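PDB 4QK0: GH127 beta-L-arabinofuranoside from Geobacillus stearothermophilus, which probably hydrolyses beta-L-arabinofuranosidic linkages as a family 127 glycoside hydrolase, releasing L-arabinose from arabinose-containing sugars. Local coordinates for residues A[191-196]-A[269-274]. Residues are numbered along the deposited sequence; the frame is centred on the assembly and turned at random.
Sequences HQEIEL and ALYMYT
Gln192 and Glu193 run close beside the flank of helix 266-283, the CA atoms of Gln192 and Met272 lying 5.6 Å apart, and the chain then turns into helix 194-205, where Leu196 comes to lie opposite Thr274. Glu193 is the N-cap residue, and its backbone N donates to Glu195 OE1 in the first turn, met nearly along the C-O axis of the carboxylate. A water bridges the two segments: it donates to Tyr271 O (3.2 Å) and to Glu195 OE1, and accepts from Leu196 N at 3.0 Å.

Tyr271 carries most of the side-chain packing. With CG beside its backbone N (chi1 -78°), the ring reaches into the bend of 191-196. Gln192 O lies in the ring plane at its edge, 3.2 Å from Tyr271 CD2, and also receives His191 ND1 (2.8 Å), a bond close to the imidazole plane that fixes the turn of the histidine ring. The two rings meet obliquely, planes at 49°. Glu193 OE1 approaches Tyr271 CE2 at 3.6 Å, and Leu196 CD2 packs on Tyr271 CB at 3.9 Å while also touching Thr274 CG2. With an alanine at Tyr271, the ring atoms between His191, Glu193 and Leu196 would be gone, which would probably open a gap there and take away much of the packing of Leu196 CD2. On the other flank, the bent chain of Gln192 crosses Met272, a selenomethionine, with NE2 3.6 Å from SE; that amide is hydrogen-bonded to Gln251.

A loop and the first turn of helix 194-205 thus pack, all buried, on the first half of helix 266-283, consistent with the (alpha/alpha)6 barrel known for this clan. Helix 140-158 covers Glu193, Ile194 and Leu196, its Glu149 close to the Glu193 carboxylate; helix 208-220 meets Ile194, Glu195 and Met272, and helix 334-350 Leu270, Tyr271 and Thr274.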
loop_
_atom_site.group_PDB
_atom_site.type_symbol
_atom_site.label_atom_id
_atom_site.label_comp_id
_atom_site.label_asym_id
_atom_site.label_seq_id
_atom_site.Cartn_x
_atom_site.Cartn_y
_atom_site.Cartn_z
ATOM N N HIS A 191 25.299 -8.043 2.450
ATOM C CA HIS A 191 24.602 -8.134 3.704
ATOM C C HIS A 191 25.572 -8.108 4.867
ATOM O O HIS A 191 26.226 -9.108 5.169
ATOM C CB HIS A 191 23.754 -9.403 3.767
ATOM C CG HIS A 191 22.676 -9.355 4.792
ATOM N ND1 HIS A 191 22.878 -8.881 6.069
ATOM C CD2 HIS A 191 21.368 -9.737 4.735
ATOM C CE1 HIS A 191 21.747 -8.969 6.758
ATOM N NE2 HIS A 191 20.814 -9.466 5.960
ATOM N N GLN A 192 25.553 -6.981 5.587
ATOM C CA GLN A 192 26.359 -6.790 6.720
ATOM C C GLN A 192 26.061 -7.827 7.771
ATOM O O GLN A 192 24.933 -8.323 7.886
ATOM C CB GLN A 192 26.185 -5.379 7.278
ATOM C CG GLN A 192 26.387 -4.281 6.268
ATOM C CD GLN A 192 25.103 -3.863 5.539
ATOM O OE1 GLN A 192 24.360 -4.704 5.055
ATOM N NE2 GLN A 192 24.837 -2.550 5.481
ATOM N N GLU A 193 27.108 -8.179 8.516
ATOM C CA GLU A 193 27.085 -9.198 9.558
ATOM C C GLU A 193 28.535 -9.548 9.960
ATOM O O GLU A 193 28.802 -9.737 11.130
ATOM C CB GLU A 193 26.329 -10.495 9.146
ATOM C CG GLU A 193 26.704 -11.765 9.886
ATOM C CD GLU A 193 26.275 -11.779 11.340
ATOM O OE1 GLU A 193 25.475 -10.926 11.767
ATOM O OE2 GLU A 193 26.728 -12.681 12.077
ATOM N N ILE A 194 29.412 -9.690 8.997
ATOM C CA ILE A 194 30.813 -10.081 9.282
ATOM C C ILE A 194 31.470 -9.059 10.213
ATOM O O ILE A 194 32.245 -9.430 11.109
ATOM C CB ILE A 194 31.633 -10.260 7.989
ATOM C CG1 ILE A 194 33.002 -10.903 8.264
ATOM C CG2 ILE A 194 31.864 -8.949 7.276
ATOM C CD1 ILE A 194 32.932 -12.279 8.832
ATOM N N GLU A 195 31.047 -7.803 10.099
ATOM C CA GLU A 195 31.652 -6.738 10.886
ATOM C C GLU A 195 31.355 -6.907 12.381
ATOM O O GLU A 195 32.298 -6.920 13.209
ATOM C CB GLU A 195 31.242 -5.385 10.378
ATOM C CG GLU A 195 31.485 -5.213 8.903
ATOM C CD GLU A 195 30.287 -5.614 8.006
ATOM O OE1 GLU A 195 29.348 -6.275 8.516
ATOM O OE2 GLU A 195 30.301 -5.219 6.805
ATOM N N LEU A 196 30.099 -7.139 12.748
ATOM C CA LEU A 196 29.810 -7.373 14.170
ATOM C C LEU A 196 30.360 -8.726 14.682
ATOM O O LEU A 196 30.715 -8.872 15.845
ATOM C CB LEU A 196 28.308 -7.216 14.467
ATOM C CG LEU A 196 27.319 -8.261 13.903
ATOM C CD1 LEU A 196 27.198 -9.439 14.825
ATOM C CD2 LEU A 196 25.919 -7.678 13.704
ATOM N N ALA A 269 20.819 -2.747 7.739
ATOM C CA ALA A 269 21.203 -1.488 8.339
ATOM C C ALA A 269 21.561 -1.670 9.806
ATOM O O ALA A 269 22.540 -1.081 10.288
ATOM C CB ALA A 269 20.085 -0.454 8.195
ATOM N N LEU A 270 20.710 -2.376 10.533
ATOM C CA LEU A 270 20.886 -2.447 11.953
ATOM C C LEU A 270 22.103 -3.330 12.325
ATOM O O LEU A 270 22.746 -3.049 13.311
ATOM C CB LEU A 270 19.640 -2.965 12.620
ATOM C CG LEU A 270 18.395 -2.070 12.517
ATOM C CD1 LEU A 270 17.236 -2.781 13.135
ATOM C CD2 LEU A 270 18.525 -0.751 13.177
ATOM N N TYR A 271 22.400 -4.349 11.530
ATOM C CA TYR A 271 23.624 -5.098 11.720
ATOM C C TYR A 271 24.858 -4.203 11.491
ATOM O O TYR A 271 25.856 -4.306 12.196
ATOM C CB TYR A 271 23.697 -6.300 10.784
ATOM C CG TYR A 271 22.903 -7.507 11.160
ATOM C CD1 TYR A 271 22.052 -7.525 12.255
ATOM C CD2 TYR A 271 23.017 -8.688 10.405
ATOM C CE1 TYR A 271 21.304 -8.672 12.594
ATOM C CE2 TYR A 271 22.251 -9.817 10.727
ATOM C CZ TYR A 271 21.396 -9.803 11.812
ATOM O OH TYR A 271 20.651 -10.927 12.150
HETATM N N MSE A 272 24.772 -3.326 10.513
HETATM C CA MSE A 272 25.844 -2.403 10.233
HETATM C C MSE A 272 25.995 -1.449 11.381
HETATM O O MSE A 272 27.108 -1.231 11.864
HETATM C CB MSE A 272 25.653 -1.614 8.959
HETATM C CG MSE A 272 26.894 -0.787 8.573
HETATM SE SE MSE A 272 26.570 0.218 6.929
HETATM C CE MSE A 272 25.253 1.412 7.748
ATOM N N TYR A 273 24.899 -0.910 11.872
ATOM C CA TYR A 273 24.991 0.021 12.971
ATOM C C TYR A 273 25.543 -0.640 14.184
ATOM O O TYR A 273 26.202 0.003 15.020
ATOM C CB TYR A 273 23.654 0.669 13.309
ATOM C CG TYR A 273 22.914 1.322 12.114
ATOM C CD1 TYR A 273 23.579 1.805 11.010
ATOM C CD2 TYR A 273 21.528 1.431 12.139
ATOM C CE1 TYR A 273 22.895 2.401 9.960
ATOM C CE2 TYR A 273 20.841 2.032 11.089
ATOM C CZ TYR A 273 21.523 2.498 10.002
ATOM O OH TYR A 273 20.802 3.075 8.989
ATOM N N THR A 274 25.188 -1.891 14.375
ATOM C CA THR A 274 25.614 -2.591 15.564
ATOM C C THR A 274 27.196 -2.695 15.532
ATOM O O THR A 274 27.845 -2.431 16.515
ATOM C CB THR A 274 24.991 -3.963 15.600
ATOM O OG1 THR A 274 23.572 -3.869 15.815
ATOM C CG2 THR A 274 25.607 -4.843 16.702
HETATM O O HOH W 1 27.937 -6.267 10.809
#